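Local coordinates for isochorismatase family protein family (Burkholderia thailandensis, PDB 3TXY) that is of uncharacterised function but belongs to the isochorismatase family and may be a hydrolase, at residues Leu21-Val26 against Ala90-Leu95; Val59-Gln64 against Val104-Trp109. All blocks are in the same frame, centred on the assembly; numbering follows the deposited sequence.

Overall arrangement
Both interactions lie at the C-terminal end of the parallel sheet of the isochorismatase domain, with centres about 13 Å apart. Their segments alternate along the chain: 21-26 follows strand 14-19; 59-64 covers the end of strand 56-61 and the loop beyond; 90-95 is a loop after helix 86-89; and 104-109 takes in the end of strand 102-106 and its following loop. Interaction 2 pairs two neighbouring strands, whereas interaction 1 joins the turn and short helix after strand 14-19 to the loop after helix 86-89. They meet directly: Q22 OE1 lies 2.8 Å from T61 N, a probable hydrogen bond, and the F91 ring packs against H60. The loops following three adjacent strands are thus tied together.

Interaction 1. Residues Leu21-Val26 against Ala90-Leu95; sequences LQNGIV and AFAPAL
N23 N donates to A90 O at 2.9 Å, almost straight onto the carbonyl (C=O...N 178°). Q22 CA adds only a weak, bent CA-H...O contact to the same oxygen, at 3.3 Å from A90 O. A second backbone bond, A92 N to L21 O at 3.1 Å, completes a single beta bridge centred on Q22 and F91. Its acceptor, L21 O, also lies at the edge of the F91 ring, in the ring plane, 3.7 Å from F91 CD1. The N23 amide reaches along the same loop: ND2 sits 3.4 Å from A90 CB and is hydrogen-bonded to E87 O, while OD1 lies 3.6 Å from P93 CD, the two side chains crossing at about a right angle. In the α/β fold of the isochorismatase domain, this bridge joins the turn after strand 14-19 to the loop after helix 86-89. Q22 holds CG between its backbone N and carbonyl carbon (chi1 67°), which carries the amide off the bridge; there OE1 turns to T61 of strand 56-61 and NE2 donates to W88 O. On the apolar side, L21 and L95 meet at about a right angle through their CD1 methyls, 3.5 Å apart, with L21 also against V38 and T42 of helix 35-51 and L95 against F58.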
loop_
_atom_site.group_PDB
_atom_site.type_symbol
_atom_site.label_atom_id
_atom_site.label_comp_id
_atom_site.label_asym_id
_atom_site.label_seq_id
_atom_site.Cartn_x
_atom_site.Cartn_y
_atom_site.Cartn_z
ATOM N N LEU A 21 -2.517 18.172 -1.459
ATOM C CA LEU A 21 -2.646 19.468 -0.786
ATOM C C LEU A 21 -3.493 20.404 -1.657
ATOM O O LEU A 21 -3.040 21.449 -2.169
ATOM C CB LEU A 21 -1.282 20.015 -0.401
ATOM C CG LEU A 21 -0.466 19.103 0.527
ATOM C CD1 LEU A 21 0.883 19.761 0.849
ATOM C CD2 LEU A 21 -1.210 18.787 1.819
ATOM N N GLN A 22 -4.745 19.976 -1.795
ATOM C CA GLN A 22 -5.746 20.598 -2.635
ATOM C C GLN A 22 -6.908 21.113 -1.789
ATOM O O GLN A 22 -7.166 20.613 -0.682
ATOM C CB GLN A 22 -6.231 19.607 -3.698
ATOM C CG GLN A 22 -7.009 18.410 -3.170
ATOM C CD GLN A 22 -7.096 17.302 -4.195
ATOM O OE1 GLN A 22 -6.092 16.730 -4.560
ATOM N NE2 GLN A 22 -8.286 17.026 -4.677
ATOM N N ASN A 23 -7.615 22.113 -2.313
ATOM C CA ASN A 23 -8.645 22.804 -1.549
ATOM C C ASN A 23 -9.628 21.864 -0.840
ATOM O O ASN A 23 -9.984 22.073 0.324
ATOM C CB ASN A 23 -9.435 23.742 -2.462
ATOM C CG ASN A 23 -8.588 24.871 -3.022
ATOM O OD1 ASN A 23 -7.736 25.429 -2.323
ATOM N ND2 ASN A 23 -8.844 25.238 -4.282
ATOM N N GLY A 24 -10.072 20.823 -1.538
ATOM C CA GLY A 24 -11.089 19.935 -0.996
ATOM C C GLY A 24 -10.618 18.997 0.112
ATOM O O GLY A 24 -11.425 18.373 0.782
ATOM N N ILE A 25 -9.309 18.875 0.280
ATOM C CA ILE A 25 -8.733 17.948 1.244
ATOM C C ILE A 25 -8.061 18.702 2.402
ATOM O O ILE A 25 -8.187 18.294 3.555
ATOM C CB ILE A 25 -7.791 16.950 0.515
ATOM C CG1 ILE A 25 -8.629 16.081 -0.439
ATOM C CG2 ILE A 25 -7.009 16.069 1.498
ATOM C CD1 ILE A 25 -7.818 15.286 -1.465
ATOM N N VAL A 26 -7.404 19.822 2.120
ATOM C CA VAL A 26 -6.763 20.578 3.203
ATOM C C VAL A 26 -7.767 21.153 4.218
ATOM O O VAL A 26 -7.380 21.493 5.332
ATOM C CB VAL A 26 -5.819 21.682 2.680
ATOM C CG1 VAL A 26 -4.745 21.077 1.794
ATOM C CG2 VAL A 26 -6.597 22.771 1.943
ATOM N N ALA A 90 -8.046 21.875 -7.161
ATOM C CA ALA A 90 -7.065 22.968 -7.280
ATOM C C ALA A 90 -6.134 22.981 -6.062
ATOM O O ALA A 90 -6.576 22.749 -4.946
ATOM C CB ALA A 90 -7.767 24.333 -7.413
ATOM N N PHE A 91 -4.855 23.284 -6.270
ATOM C CA PHE A 91 -3.911 23.337 -5.147
ATOM C C PHE A 91 -4.245 24.485 -4.203
ATOM O O PHE A 91 -4.720 25.554 -4.627
ATOM C CB PHE A 91 -2.466 23.452 -5.642
ATOM C CG PHE A 91 -1.971 22.214 -6.314
ATOM C CD1 PHE A 91 -1.717 21.074 -5.570
ATOM C CD2 PHE A 91 -1.769 22.174 -7.687
ATOM C CE1 PHE A 91 -1.276 19.911 -6.187
ATOM C CE2 PHE A 91 -1.302 21.020 -8.308
ATOM C CZ PHE A 91 -1.066 19.887 -7.552
ATOM N N ALA A 92 -4.017 24.244 -2.918
ATOM C CA ALA A 92 -4.157 25.292 -1.911
ATOM C C ALA A 92 -3.261 26.474 -2.305
ATOM O O ALA A 92 -2.070 26.287 -2.533
ATOM C CB ALA A 92 -3.739 24.743 -0.558
ATOM N N PRO A 93 -3.822 27.703 -2.393
ATOM C CA PRO A 93 -2.971 28.860 -2.752
ATOM C C PRO A 93 -1.706 29.015 -1.888
ATOM O O PRO A 93 -0.652 29.379 -2.410
ATOM C CB PRO A 93 -3.904 30.060 -2.574
ATOM C CG PRO A 93 -5.280 29.503 -2.742
ATOM C CD PRO A 93 -5.238 28.076 -2.253
ATOM N N ALA A 94 -1.786 28.712 -0.591
ATOM C CA ALA A 94 -0.619 28.858 0.283
ATOM C C ALA A 94 0.486 27.852 -0.017
ATOM O O ALA A 94 1.591 27.991 0.487
ATOM C CB ALA A 94 -1.022 28.785 1.755
ATOM N N LEU A 95 0.201 26.846 -0.843
ATOM C CA LEU A 95 1.221 25.851 -1.204
ATOM C C LEU A 95 2.303 26.415 -2.118
ATOM O O LEU A 95 3.394 25.876 -2.173
ATOM C CB LEU A 95 0.561 24.641 -1.867
ATOM C CG LEU A 95 1.405 23.376 -2.012
ATOM C CD1 LEU A 95 1.817 22.828 -0.651
ATOM C CD2 LEU A 95 0.587 22.340 -2.785
#

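Interaction 2. Residues Val59-Gln64 against Val104-Trp109; sequences VHTSYQ and VTKHQW
The side chains of T61 and K106 slant across each other on the sheet face they share with V59 and V104, and K106 NZ donates to T61 OG1 at 2.8 Å. The lysine is extended until its last bond, where chi4 of 82° bends the amine aside; there it also donates to Q108 O at 2.8 Å and W109 O at 2.7 Å, the latter met from 36° above its carbonyl plane. D20 grips both side chains, forming a salt bridge with K106 NZ and a hydrogen bond with T61 OG1, so four oxygens surround the amine and must share its N-H groups. D20 and K106 are consistent with the conserved acid and lysine of the isochorismatase family, but this chain has no cysteine to act as the nucleophile of the cysteine hydrolases, so any chemistry would differ from theirs. V59 CG1 crosses the aliphatic part of the lysine at about a right angle, 3.6 Å from K106 CD, and the V59 side chain runs alongside V104.

On the other face, the H60 ring comes at T105 at a slant and joins NE2 to T105 OG1 at 2.8 Å; at its edge the ring meets V104 O in plane, and ND1 bonds to S89 O. H107 ND1 donates to S62 O at 2.7 Å, the oxygen 1° out of the imidazole plane, while the Y63 ring turns its edge to H107 O, 3.5 Å from Y63 CE2.

The backbones pair in parallel through H60 N to V104 O, K106 N to H60 O and S62 N to K106 O. Strand 56-61 lies between 102-106, outermost in this chain, and 14-19, whose V17 and I19 pack on V59; W109 rests on helix 136-149 and meets the ring of Y148 of the second subunit.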
loop_
_atom_site.group_PDB
_atom_site.type_symbol
_atom_site.label_atom_id
_atom_site.label_comp_id
_atom_site.label_asym_id
_atom_site.label_seq_id
_atom_site.Cartn_x
_atom_site.Cartn_y
_atom_site.Cartn_z
ATOM N N VAL A 59 1.276 16.499 -6.020
ATOM C CA VAL A 59 0.296 15.521 -6.444
ATOM C C VAL A 59 -1.111 15.973 -6.031
ATOM O O VAL A 59 -1.342 16.365 -4.886
ATOM C CB VAL A 59 0.596 14.146 -5.806
ATOM C CG1 VAL A 59 -0.473 13.116 -6.165
ATOM C CG2 VAL A 59 1.984 13.648 -6.201
ATOM N N HIS A 60 -2.062 15.879 -6.941
ATOM C CA HIS A 60 -3.450 16.117 -6.588
ATOM C C HIS A 60 -4.300 15.057 -7.211
ATOM O O HIS A 60 -3.877 14.387 -8.149
ATOM C CB HIS A 60 -3.914 17.535 -6.968
ATOM C CG HIS A 60 -3.986 17.782 -8.440
ATOM N ND1 HIS A 60 -4.994 18.476 -9.001
ATOM C CD2 HIS A 60 -3.140 17.416 -9.477
ATOM C CE1 HIS A 60 -4.810 18.538 -10.330
ATOM N NE2 HIS A 60 -3.681 17.899 -10.624
ATOM N N THR A 61 -5.489 14.891 -6.648
ATOM C CA THR A 61 -6.473 13.926 -7.099
ATOM C C THR A 61 -7.566 14.647 -7.863
ATOM O O THR A 61 -8.098 15.670 -7.413
ATOM C CB THR A 61 -7.103 13.208 -5.903
ATOM O OG1 THR A 61 -6.064 12.613 -5.128
ATOM C CG2 THR A 61 -8.115 12.143 -6.341
ATOM N N SER A 62 -7.912 14.104 -9.017
ATOM C CA SER A 62 -8.995 14.630 -9.812
ATOM C C SER A 62 -9.779 13.484 -10.434
ATOM O O SER A 62 -9.211 12.474 -10.772
ATOM C CB SER A 62 -8.468 15.500 -10.939
ATOM O OG SER A 62 -9.539 16.034 -11.695
ATOM N N TYR A 63 -11.079 13.691 -10.595
ATOM C CA TYR A 63 -11.935 12.767 -11.326
ATOM C C TYR A 63 -12.601 13.438 -12.539
ATOM O O TYR A 63 -13.553 12.890 -13.117
ATOM C CB TYR A 63 -12.992 12.205 -10.399
ATOM C CG TYR A 63 -12.403 11.565 -9.173
ATOM C CD1 TYR A 63 -12.603 12.127 -7.925
ATOM C CD2 TYR A 63 -11.642 10.405 -9.262
ATOM C CE1 TYR A 63 -12.090 11.554 -6.788
ATOM C CE2 TYR A 63 -11.118 9.826 -8.119
ATOM C CZ TYR A 63 -11.348 10.416 -6.893
ATOM O OH TYR A 63 -10.844 9.885 -5.730
ATOM N N GLN A 64 -12.075 14.604 -12.921
ATOM C CA GLN A 64 -12.495 15.322 -14.129
ATOM C C GLN A 64 -12.312 14.434 -15.359
ATOM O O GLN A 64 -11.426 13.589 -15.380
ATOM C CB GLN A 64 -11.686 16.626 -14.273
ATOM C CG GLN A 64 -11.942 17.637 -13.158
ATOM C CD GLN A 64 -13.384 18.116 -13.151
ATOM O OE1 GLN A 64 -14.067 18.048 -14.176
ATOM N NE2 GLN A 64 -13.857 18.596 -12.004
ATOM N N VAL A 104 1.555 16.210 -10.704
ATOM C CA VAL A 104 1.103 14.845 -10.987
ATOM C C VAL A 104 -0.355 14.741 -10.605
ATOM O O VAL A 104 -0.733 15.138 -9.500
ATOM C CB VAL A 104 1.907 13.822 -10.176
ATOM C CG1 VAL A 104 1.277 12.417 -10.289
ATOM C CG2 VAL A 104 3.373 13.858 -10.603
ATOM N N THR A 105 -1.162 14.191 -11.504
ATOM C CA THR A 105 -2.602 14.054 -11.267
ATOM C C THR A 105 -2.958 12.588 -11.118
ATOM O O THR A 105 -2.655 11.782 -11.993
ATOM C CB THR A 105 -3.421 14.656 -12.414
ATOM O OG1 THR A 105 -3.032 16.013 -12.597
ATOM C CG2 THR A 105 -4.930 14.597 -12.113
ATOM N N LYS A 106 -3.574 12.237 -9.997
ATOM C CA LYS A 106 -3.948 10.836 -9.745
ATOM C C LYS A 106 -5.459 10.688 -9.611
ATOM O O LYS A 106 -6.184 11.680 -9.417
ATOM C CB LYS A 106 -3.223 10.294 -8.494
ATOM C CG LYS A 106 -3.628 10.927 -7.168
ATOM C CD LYS A 106 -2.827 10.371 -5.996
ATOM C CE LYS A 106 -3.131 11.107 -4.693
ATOM N NZ LYS A 106 -4.377 10.613 -4.017
ATOM N N HIS A 107 -5.921 9.442 -9.694
ATOM C CA HIS A 107 -7.356 9.104 -9.654
ATOM C C HIS A 107 -7.705 8.071 -8.600
ATOM O O HIS A 107 -8.722 7.383 -8.729
ATOM C CB HIS A 107 -7.838 8.565 -11.009
ATOM C CG HIS A 107 -7.451 9.412 -12.200
ATOM N ND1 HIS A 107 -7.827 10.706 -12.333
ATOM C CD2 HIS A 107 -6.768 9.076 -13.377
ATOM C CE1 HIS A 107 -7.360 11.185 -13.508
ATOM N NE2 HIS A 107 -6.732 10.176 -14.153
ATOM N N GLN A 108 -6.851 7.929 -7.589
ATOM C CA GLN A 108 -7.050 6.993 -6.464
ATOM C C GLN A 108 -6.081 7.368 -5.344
ATOM O O GLN A 108 -5.471 8.435 -5.413
ATOM C CB GLN A 108 -6.868 5.542 -6.894
ATOM C CG GLN A 108 -5.429 5.186 -7.224
ATOM C CD GLN A 108 -4.944 5.799 -8.528
ATOM O OE1 GLN A 108 -5.614 5.687 -9.554
ATOM N NE2 GLN A 108 -3.753 6.423 -8.498
ATOM N N TRP A 109 -5.923 6.498 -4.330
ATOM C CA TRP A 109 -5.131 6.822 -3.141
ATOM C C TRP A 109 -3.708 7.141 -3.460
ATOM O O TRP A 109 -3.263 8.282 -3.272
ATOM C CB TRP A 109 -5.157 5.694 -2.121
ATOM C CG TRP A 109 -6.498 5.406 -1.500
ATOM C CD1 TRP A 109 -7.731 5.978 -1.788
ATOM C CD2 TRP A 109 -6.784 4.362 -0.515
ATOM N NE1 TRP A 109 -8.722 5.407 -1.024
ATOM C CE2 TRP A 109 -8.221 4.424 -0.250
ATOM C CE3 TRP A 109 -6.018 3.438 0.160
ATOM C CZ2 TRP A 109 -8.832 3.583 0.662
ATOM C CZ3 TRP A 109 -6.639 2.591 1.068
ATOM C CH2 TRP A 109 -8.013 2.668 1.321
#